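Local coordinates for protein 5-Carboxyvanillate Decarboxylase (PDB 4QRN) that probably removes the carboxyl group at position 5 of 5-carboxyvanillate, using a manganese centre in an amidohydrolase-type barrel, at residues L36-E42 and G103-L109; N133-A137 and E171-K175. All coordinates share one frame; numbering follows the deposited sequence. Where two conformers were deposited one is given.

In the fold
Contact 1 joins parallel strands 38-44 and 106-111, the first two of the eight barrel strands, and contact 2 lies further out, where helix 122-142 meets the loop leading from helix 158-170 to strand 177-179. Their centres are about 17 Å apart. Along the chain they come in series: contact 1 is complete before contact 2 opens, and helix 122-142 is the helix that follows strand 106-111. The two meet directly where Leu136 CD2 packs 3.8 Å from Leu109 O. Contact 1 thus carries a manganese ligand within the barrel, while contact 2 is packing in its helical outer layer, with the side chain of Leu136 about 14 Å from the manganese.

Contact 1: residues L36-E42 and G103-L109; sequences LRIATEE and GIDKAIL. With MN (manganese (II) ion), chain E.
Asp105 and Arg37 clasp each other at the end of the contact farthest from the metal. Asp105 OD2 takes the backbone Arg37 N at 2.8 Å through its anti lone pair, and Arg37 O accepts from both Asp105 N and Lys106 N. The Leu36 side chain crosses that of Asp105 at about a right angle, its CD2 3.7 Å from Asp105 CG. The Arg37 side chain runs extended from CG to NE, then the guanidinium swings aside (chi4 82°), bringing NH1 within 2.9 Å of Gly103 O. That oxygen lies in the guanidinium plane, but NH1 reaches it from well off the C=O line, at 114°. Gly103, with positive phi, ends helix 93-101 in a Schellman motif. On Arg37 the other terminal nitrogen, NH2, forms a salt bridge with Asp350; an alanine here would probably leave Asp350 without its charged mate and Gly103 O without this donor.

From there the segments run as parallel neighbours in the (beta/alpha)8 barrel of the amidohydrolase family, tied by Ala39 N to Lys106 O and Ile108 N to Ala39 O. A beta bulge then shifts the register by one before Glu42 N meets Ile108 O at 3.1 Å. Thr40 and Ile108 lie side by side and point the same way, with Thr40 CG2 3.9 Å from Ile108 CD1; Ala367 of helix 356-370 also packs on Thr40, whose OG1 bonds to Tyr333 O. Ala39 CB rests 3.9 Å from Ile104 CG2. Glu42 is bent at chi2 (-53°), which curls its carboxylate back until OE2 accepts from Glu41 N, while CG sits against Ala107 CB. Glu41, within the bulge, instead extends beyond CG: OE2 binds manganese alongside His210 and Asp336, OE1 is held by Tyr208 and Ser311, and a metal-bound water donates to Glu41 O.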
# COMPACT_ATOMS: atom_id res chain seq x y z
N LEU A 36 -7.81 -24.59 18.71
CA LEU A 36 -6.46 -24.24 19.11
C LEU A 36 -6.12 -22.89 18.51
O LEU A 36 -6.64 -22.53 17.45
CB LEU A 36 -5.45 -25.27 18.60
CG LEU A 36 -5.63 -26.69 19.09
CD1 LEU A 36 -4.58 -27.58 18.44
CD2 LEU A 36 -5.53 -26.76 20.61
N ARG A 37 -5.25 -22.14 19.17
CA ARG A 37 -4.72 -20.90 18.60
C ARG A 37 -3.34 -21.21 18.02
O ARG A 37 -2.40 -21.47 18.78
CB ARG A 37 -4.64 -19.79 19.63
CG ARG A 37 -5.98 -19.47 20.29
CD ARG A 37 -5.90 -18.21 21.13
NE ARG A 37 -7.06 -17.96 21.96
CZ ARG A 37 -7.29 -18.52 23.14
NH1 ARG A 37 -6.43 -19.42 23.63
NH2 ARG A 37 -8.37 -18.17 23.83
N ILE A 38 -3.25 -21.21 16.69
CA ILE A 38 -2.00 -21.47 15.98
C ILE A 38 -1.54 -20.15 15.37
O ILE A 38 -2.21 -19.59 14.49
CB ILE A 38 -2.18 -22.55 14.90
CG1 ILE A 38 -2.70 -23.85 15.56
CG2 ILE A 38 -0.86 -22.75 14.15
CD1 ILE A 38 -2.92 -25.01 14.59
N ALA A 39 -0.42 -19.62 15.87
CA ALA A 39 0.11 -18.34 15.42
C ALA A 39 1.11 -18.59 14.29
O ALA A 39 2.10 -19.28 14.49
CB ALA A 39 0.77 -17.64 16.59
N THR A 40 0.83 -18.03 13.11
CA THR A 40 1.55 -18.42 11.90
C THR A 40 2.62 -17.45 11.38
O THR A 40 3.12 -17.69 10.28
CB THR A 40 0.55 -18.69 10.77
OG1 THR A 40 -0.21 -17.51 10.49
CG2 THR A 40 -0.39 -19.85 11.11
N GLU A 41 3.04 -16.44 12.16
CA GLU A 41 4.12 -15.56 11.71
C GLU A 41 4.96 -15.09 12.90
O GLU A 41 4.98 -13.91 13.25
CB GLU A 41 3.62 -14.36 10.91
CG GLU A 41 4.78 -13.67 10.14
CD GLU A 41 4.43 -12.26 9.69
OE1 GLU A 41 3.52 -12.12 8.86
OE2 GLU A 41 5.07 -11.28 10.14
N GLU A 42 5.70 -16.01 13.50
CA GLU A 42 6.34 -15.78 14.80
C GLU A 42 7.85 -15.82 14.61
O GLU A 42 8.37 -16.65 13.87
CB GLU A 42 5.83 -16.83 15.79
CG GLU A 42 4.31 -17.05 15.68
CD GLU A 42 3.51 -15.75 15.80
OE1 GLU A 42 3.73 -15.02 16.78
OE2 GLU A 42 2.66 -15.46 14.89
N GLY A 103 -2.47 -17.89 25.59
CA GLY A 103 -3.29 -18.96 25.04
C GLY A 103 -2.87 -19.45 23.66
O GLY A 103 -3.70 -20.02 22.95
N ILE A 104 -1.61 -19.24 23.29
CA ILE A 104 -1.13 -19.66 21.99
C ILE A 104 -0.64 -21.11 22.07
O ILE A 104 0.32 -21.43 22.77
CB ILE A 104 -0.03 -18.72 21.45
CG1 ILE A 104 -0.54 -17.28 21.35
CG2 ILE A 104 0.49 -19.25 20.11
CD1 ILE A 104 -1.84 -17.10 20.58
N ASP A 105 -1.35 -21.99 21.38
CA ASP A 105 -1.04 -23.42 21.41
C ASP A 105 0.19 -23.78 20.59
O ASP A 105 1.00 -24.60 21.03
CB ASP A 105 -2.26 -24.21 20.95
CG ASP A 105 -3.40 -24.05 21.91
OD1 ASP A 105 -3.29 -24.61 23.03
OD2 ASP A 105 -4.39 -23.34 21.59
N LYS A 106 0.31 -23.21 19.39
CA LYS A 106 1.44 -23.52 18.53
C LYS A 106 1.89 -22.25 17.85
O LYS A 106 1.06 -21.37 17.56
CB LYS A 106 1.06 -24.55 17.46
CG LYS A 106 0.54 -25.86 18.04
CD LYS A 106 0.38 -26.93 16.97
CE LYS A 106 -0.16 -28.22 17.58
NZ LYS A 106 -0.19 -29.33 16.60
N ALA A 107 3.19 -22.18 17.59
CA ALA A 107 3.80 -21.06 16.89
C ALA A 107 4.59 -21.60 15.71
O ALA A 107 5.38 -22.54 15.87
CB ALA A 107 4.71 -20.30 17.83
N ILE A 108 4.41 -20.98 14.55
CA ILE A 108 5.21 -21.27 13.37
C ILE A 108 6.31 -20.23 13.31
O ILE A 108 6.05 -19.03 13.18
CB ILE A 108 4.34 -21.29 12.11
CG1 ILE A 108 3.14 -22.24 12.36
CG2 ILE A 108 5.20 -21.66 10.90
CD1 ILE A 108 2.32 -22.59 11.15
N LEU A 109 7.54 -20.72 13.47
CA LEU A 109 8.70 -19.89 13.76
C LEU A 109 9.60 -19.73 12.54
O LEU A 109 9.86 -20.70 11.81
CB LEU A 109 9.55 -20.56 14.83
CG LEU A 109 8.85 -20.73 16.17
CD1 LEU A 109 9.62 -21.74 17.04
CD2 LEU A 109 8.74 -19.43 16.90
MN MN E . 6.78 -10.51 11.21
O HOH W 1 7.39 -12.40 12.14

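Contact 2: residues N133-A137 and E171-K175; sequences NDTLA and ELGFK
Phe174 pushes the leading edge of its ring against helix 122-142: CZ is 3.3 Å from Asn133 O, and that oxygen lies near the ring plane. The same carbonyl is already occupied by Ala137 N in the helical ladder. To one side of CZ, CE2 meets the Asn133 side chain, whose amide stands 72° from the ring plane; to the other, CE1 reaches Ala137 CA. Leu136 has CG anti to its backbone N (chi1 177°), a torsion that carries CD2 to 3.8 Å from Phe174 CZ.

Leu172 supplies the second layer. Its CB sits over the centre of the Phe174 ring, 3.9 Å above the plane, and also lies 4.0 Å from Ala137 CB. Past CG the side chain forks: CD1 reaches Asn133 CB and O, while CD2 drops to 3.9 Å from Ala137 CB, with Asp134 OD1 a little farther away. Between Leu172 and Phe174 stands Gly173, the first residue after helix 158-170 to leave helical geometry, and its positive phi lets the chain turn while both neighbours point their side chains at helix 122-142. The contact thus packs the loop that leaves helix 158-170 against helix 122-142, just before the chain enters strand 177-179.

Polar groups take their partners around this patch. Asn133 ND2 bonds to Glu164 and to Thr152 O, and Asp134 OD1 makes a salt bridge with Arg167 of helix 158-170. One water donates to Ala137 O at 2.7 Å and to Leu172 O at 3.2 Å, linking the two backbones. No direct hydrogen bond crosses between the segments, so the loop is probably held to the helix more by close apolar packing, and by the ring edge set against Asn133 O, than by directed bonds.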
# COMPACT_ATOMS: atom_id res chain seq x y z
N ASN A 133 18.99 -22.83 10.94
CA ASN A 133 18.04 -23.88 10.66
C ASN A 133 18.23 -25.04 11.64
O ASN A 133 17.25 -25.60 12.15
CB ASN A 133 18.19 -24.34 9.21
CG ASN A 133 17.58 -23.35 8.24
OD1 ASN A 133 16.69 -22.58 8.60
ND2 ASN A 133 18.02 -23.39 7.00
N ASP A 134 19.47 -25.43 11.92
CA ASP A 134 19.69 -26.50 12.87
C ASP A 134 19.24 -26.09 14.29
O ASP A 134 18.68 -26.91 15.02
CB ASP A 134 21.18 -26.89 12.88
CG ASP A 134 21.61 -27.61 11.62
OD1 ASP A 134 20.73 -28.09 10.86
OD2 ASP A 134 22.83 -27.72 11.41
N THR A 135 19.49 -24.84 14.68
CA THR A 135 19.05 -24.35 15.97
C THR A 135 17.52 -24.41 16.09
O THR A 135 16.98 -24.87 17.10
CB THR A 135 19.57 -22.93 16.18
OG1 THR A 135 21.00 -22.99 16.28
CG2 THR A 135 18.97 -22.27 17.43
N LEU A 136 16.83 -23.97 15.05
CA LEU A 136 15.37 -24.03 15.03
C LEU A 136 14.89 -25.48 15.10
O LEU A 136 13.96 -25.81 15.85
CB LEU A 136 14.86 -23.36 13.77
CG LEU A 136 13.34 -23.41 13.56
CD1 LEU A 136 12.58 -22.82 14.75
CD2 LEU A 136 12.99 -22.70 12.27
N ALA A 137 15.51 -26.37 14.32
CA ALA A 137 15.10 -27.77 14.31
C ALA A 137 15.27 -28.38 15.70
O ALA A 137 14.42 -29.17 16.15
CB ALA A 137 15.90 -28.54 13.29
N GLU A 171 14.82 -33.67 6.47
CA GLU A 171 15.62 -33.96 7.64
C GLU A 171 15.21 -33.18 8.88
O GLU A 171 15.35 -33.70 10.00
CB GLU A 171 17.09 -33.70 7.31
CG GLU A 171 17.57 -34.56 6.13
CD GLU A 171 19.02 -34.34 5.77
OE1 GLU A 171 19.83 -34.11 6.70
OE2 GLU A 171 19.35 -34.40 4.57
N LEU A 172 14.71 -31.96 8.71
CA LEU A 172 14.49 -31.08 9.86
C LEU A 172 13.03 -30.96 10.29
O LEU A 172 12.75 -30.35 11.31
CB LEU A 172 15.04 -29.68 9.59
CG LEU A 172 16.53 -29.63 9.21
CD1 LEU A 172 16.97 -28.19 9.07
CD2 LEU A 172 17.43 -30.36 10.21
N GLY A 173 12.12 -31.51 9.50
CA GLY A 173 10.71 -31.46 9.84
C GLY A 173 10.05 -30.10 9.61
O GLY A 173 8.95 -29.86 10.14
N PHE A 174 10.68 -29.23 8.82
CA PHE A 174 10.10 -27.93 8.56
C PHE A 174 8.94 -28.04 7.60
O PHE A 174 8.82 -29.01 6.83
CB PHE A 174 11.14 -26.99 7.98
CG PHE A 174 12.26 -26.61 8.93
CD1 PHE A 174 12.20 -26.86 10.30
CD2 PHE A 174 13.37 -25.97 8.41
CE1 PHE A 174 13.24 -26.46 11.14
CE2 PHE A 174 14.41 -25.56 9.24
CZ PHE A 174 14.35 -25.82 10.61
N LYS A 175 8.08 -27.02 7.62
CA LYS A 175 6.82 -27.04 6.86
C LYS A 175 6.85 -26.12 5.65
O LYS A 175 5.90 -26.08 4.87
CB LYS A 175 5.66 -26.69 7.79
CG LYS A 175 5.49 -27.72 8.90
CD LYS A 175 5.19 -29.12 8.39
CE LYS A 175 4.89 -30.05 9.54
NZ LYS A 175 4.48 -31.38 9.02
O HOH W 2 13.01 -30.79 14.45